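26S proteasome regulatory subunit rpn10 (Schizosaccharomyces pombe, PDB 2X5N) protects ubiquitin chains against disassembly by deubiquitinating enzymes, thereby promoting protein degradation by the 26S proteasome. Local coordinates at residues E13-G18 and P22-A27. Numbering follows the deposited sequence.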
ATOM      1  N   GLU A  13      15.696  -3.182  -2.555  1.00  5.88           N
ATOM      2  CA  GLU A  13      16.808  -3.696  -1.769  1.00  6.09           C
ATOM      3  C   GLU A  13      16.769  -3.192  -0.313  1.00  6.04           C
ATOM      4  O   GLU A  13      17.319  -3.836   0.564  1.00  6.61           O
ATOM      5  CB  GLU A  13      18.148  -3.354  -2.418  1.00  7.27           C
ATOM      6  CG  GLU A  13      18.435  -1.865  -2.505  1.00  7.57           C
ATOM      7  CD  GLU A  13      19.600  -1.524  -3.393  0.88  9.61           C
ATOM      8  OE1 GLU A  13      20.523  -2.349  -3.542  0.71 10.22           O
ATOM      9  OE2 GLU A  13      19.597  -0.407  -3.940  0.61  9.18           O
ATOM     10  N   TRP A  14      16.083  -2.077  -0.069  1.00  5.75           N
ATOM     11  CA  TRP A  14      15.978  -1.528   1.287  1.00  5.28           C
ATOM     12  C   TRP A  14      15.183  -2.457   2.208  1.00  5.51           C
ATOM     13  O   TRP A  14      15.274  -2.368   3.424  1.00  7.21           O
ATOM     14  CB  TRP A  14      15.320  -0.146   1.235  1.00  6.31           C
ATOM     15  CG  TRP A  14      16.208   0.869   0.609  1.00  7.58           C
ATOM     16  CD1 TRP A  14      16.489   1.010  -0.719  1.00  9.80           C
ATOM     17  CD2 TRP A  14      16.963   1.853   1.290  1.00  8.98           C
ATOM     18  NE1 TRP A  14      17.377   2.026  -0.898  1.00 11.30           N
ATOM     19  CE2 TRP A  14      17.689   2.563   0.321  1.00 11.31           C
ATOM     20  CE3 TRP A  14      17.089   2.215   2.629  1.00 10.51           C
ATOM     21  CZ2 TRP A  14      18.530   3.627   0.648  1.00 16.20           C
ATOM     22  CZ3 TRP A  14      17.932   3.270   2.955  1.00 14.52           C
ATOM     23  CH2 TRP A  14      18.634   3.955   1.969  1.00 15.14           C
ATOM     24  N   MET A  15      14.396  -3.346   1.623  1.00  4.93           N
ATOM     25  CA  MET A  15      13.499  -4.190   2.380  1.00  4.53           C
ATOM     26  C   MET A  15      14.187  -5.475   2.881  1.00  6.94           C
ATOM     27  O   MET A  15      13.575  -6.246   3.582  1.00  7.21           O
ATOM     28  CB  MET A  15      12.249  -4.489   1.529  1.00  5.94           C
ATOM     29  CG  MET A  15      11.499  -3.220   1.137  1.00  6.21           C
ATOM     30  SD  MET A  15      10.761  -2.352   2.556  1.00  6.34           S
ATOM     31  CE  MET A  15       9.338  -3.382   2.897  1.00  8.10           C
ATOM     32  N   ILE A  16      15.434  -5.666   2.443  0.69  6.25           N
ATOM     33  CA  ILE A  16      16.299  -6.721   2.940  0.69  7.85           C
ATOM     34  C   ILE A  16      17.032  -6.129   4.136  0.69  9.63           C
ATOM     35  O   ILE A  16      18.223  -5.855   4.123  0.69 12.12           O
ATOM     36  CB  ILE A  16      17.318  -7.167   1.894  0.69  9.01           C
ATOM     37  CG1 ILE A  16      16.634  -7.452   0.550  0.69  8.96           C
ATOM     38  CG2 ILE A  16      18.059  -8.411   2.379  0.69 14.42           C
ATOM     39  CD1 ILE A  16      17.605  -7.562  -0.638  0.69 13.73           C
ATOM     40  N   ASN A  17      16.277  -5.871   5.166  1.00 10.40           N
ATOM     41  CA  ASN A  17      16.842  -5.454   6.417  1.00  8.83           C
ATOM     42  C   ASN A  17      16.122  -6.154   7.552  1.00  6.74           C
ATOM     43  O   ASN A  17      14.906  -6.254   7.518  1.00  6.93           O
ATOM     44  CB  ASN A  17      16.589  -3.959   6.442  1.00  7.37           C
ATOM     45  CG  ASN A  17      17.339  -3.243   7.523  1.00  7.17           C
ATOM     46  OD1 ASN A  17      17.554  -3.773   8.610  1.00  8.52           O
ATOM     47  ND2 ASN A  17      17.779  -2.035   7.220  1.00  7.86           N
ATOM     48  N   GLY A  18      16.870  -6.648   8.546  1.00  7.24           N
ATOM     49  CA  GLY A  18      16.297  -7.331   9.695  1.00  8.59           C
ATOM     50  C   GLY A  18      15.869  -6.450  10.860  1.00  6.19           C
ATOM     51  O   GLY A  18      15.586  -6.950  11.940  1.00  9.18           O
ATOM     52  N   PRO A  22      10.705 -10.687  10.442  1.00  6.07           N
ATOM     53  CA  PRO A  22      12.109 -11.116  10.374  1.00  6.45           C
ATOM     54  C   PRO A  22      12.950 -10.288   9.383  1.00  7.01           C
ATOM     55  O   PRO A  22      14.172 -10.189   9.536  1.00  8.11           O
ATOM     56  CB  PRO A  22      11.991 -12.564   9.904  1.00  8.84           C
ATOM     57  CG  PRO A  22      10.764 -12.537   9.010  1.00  9.29           C
ATOM     58  CD  PRO A  22       9.821 -11.562   9.647  1.00  7.11           C
ATOM     59  N   THR A  23      12.291  -9.712   8.376  1.00  5.90           N
ATOM     60  CA  THR A  23      12.868  -8.676   7.519  1.00  5.58           C
ATOM     61  C   THR A  23      11.765  -7.664   7.262  1.00  4.52           C
ATOM     62  O   THR A  23      10.594  -7.961   7.432  1.00  5.74           O
ATOM     63  CB  THR A  23      13.348  -9.213   6.158  1.00  6.77           C
ATOM     64  OG1 THR A  23      12.233  -9.724   5.425  1.00  8.04           O
ATOM     65  CG2 THR A  23      14.408 -10.289   6.350  1.00  9.36           C
ATOM     66  N   ARG A  24      12.121  -6.479   6.793  1.00  5.37           N
ATOM     67  CA  ARG A  24      11.131  -5.517   6.351  1.00  4.98           C
ATOM     68  C   ARG A  24      10.204  -6.121   5.329  1.00  6.04           C
ATOM     69  O   ARG A  24       8.997  -5.974   5.418  1.00  5.72           O
ATOM     70  CB  ARG A  24      11.810  -4.299   5.768  1.00  5.45           C
ATOM     71  CG  ARG A  24      12.510  -3.435   6.771  1.00  5.90           C
ATOM     72  CD  ARG A  24      13.084  -2.174   6.076  1.00  7.03           C
ATOM     73  NE  ARG A  24      13.934  -1.416   6.985  1.00  5.15           N
ATOM     74  CZ  ARG A  24      14.519  -0.267   6.690  1.00  5.38           C
ATOM     75  NH1 ARG A  24      14.326   0.317   5.517  1.00  7.07           N
ATOM     76  NH2 ARG A  24      15.290   0.310   7.593  1.00  6.22           N
ATOM     77  N   PHE A  25      10.761  -6.802   4.332  1.00  5.59           N
ATOM     78  CA  PHE A  25       9.924  -7.363   3.295  1.00  5.00           C
ATOM     79  C   PHE A  25       8.900  -8.344   3.847  1.00  6.71           C
ATOM     80  O   PHE A  25       7.714  -8.282   3.486  1.00  6.17           O
ATOM     81  CB  PHE A  25      10.748  -8.055   2.222  1.00  6.61           C
ATOM     82  CG  PHE A  25       9.883  -8.566   1.129  1.00  6.91           C
ATOM     83  CD1 PHE A  25       9.407  -7.697   0.147  1.00  7.48           C
ATOM     84  CD2 PHE A  25       9.403  -9.854   1.150  1.00 10.37           C
ATOM     85  CE1 PHE A  25       8.524  -8.127  -0.820  1.00  7.35           C
ATOM     86  CE2 PHE A  25       8.525 -10.295   0.164  1.00 14.19           C
ATOM     87  CZ  PHE A  25       8.093  -9.426  -0.814  1.00 11.89           C
ATOM     88  N   GLU A  26       9.352  -9.254   4.707  0.54  5.04           N
ATOM     89  CA  GLU A  26       8.488 -10.305   5.221  0.54  6.03           C
ATOM     90  C   GLU A  26       7.471  -9.784   6.226  0.54  5.84           C
ATOM     91  O   GLU A  26       6.358 -10.293   6.342  0.54  8.51           O
ATOM     92  CB  GLU A  26       9.336 -11.408   5.831  0.54  6.39           C
ATOM     93  CG  GLU A  26      10.026 -12.270   4.778  0.54 10.60           C
ATOM     94  CD  GLU A  26       9.019 -13.064   3.966  0.54 16.58           C
ATOM     95  OE1 GLU A  26       8.048 -13.564   4.574  0.54 19.50           O
ATOM     96  OE2 GLU A  26       9.189 -13.178   2.730  0.54 18.73           O
ATOM     97  N   ALA A  27       7.878  -8.765   6.955  1.00  5.15           N
ATOM     98  CA  ALA A  27       7.000  -8.023   7.848  1.00  5.70           C
ATOM     99  C   ALA A  27       5.811  -7.416   7.139  1.00  4.45           C
ATOM    100  O   ALA A  27       4.666  -7.444   7.567  1.00  5.39           O
ATOM    101  CB  ALA A  27       7.731  -7.070   8.737  1.00  5.66           C
TER
HETATM  102  O   HOH W   1      15.169  -9.537  12.201  1.00 28.69           O
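Met15 and Asn17 turn their carbonyls to the first backbone NH groups of helix 24-42. Phe25 N donates to Met15 O at 3.0 Å. Arg24 N donates to Asn17 O at 2.9 Å. Ile16, between the two acceptors, is the centre of an inverse gamma turn. Thr23 is the N-cap: its OG1 accepts from Glu26 N at 3.0 Å. Its chi1 of 63° sets OG1 between the backbone N and the carbonyl carbon, where it can take that bond.

The tight part lies around Arg24 and Met15, both buried. The Arg24 chain runs extended past the loop, and CD comes within 3.4 Å of Trp14 O. Asn17 lies alongside it, pointing the same way. Its amide is almost parallel to the guanidinium, 7° apart, with ND2 over one face. ND2 and NH2 are both donors and do not bond to each other. Asp19 binds both side chains: its backbone N donates to Asn17 OD1, and its carboxylate forms a salt bridge with Arg24 NH2. Glu145 makes a second salt bridge to Arg24 NH2. The Met15 chain crosses Arg24 at about a right angle, and Met15 CE reaches Arg24 O at 3.6 Å.

The Gly18 and Pro22 end is looser and exposed. There a water donates to both Gly18 O (2.6 Å) and Pro22 O (2.9 Å).

The contact joins the loop after strand 3-9 to the capped start of helix 24-42, within the first strand-to-helix connection of the von Willebrand factor A fold.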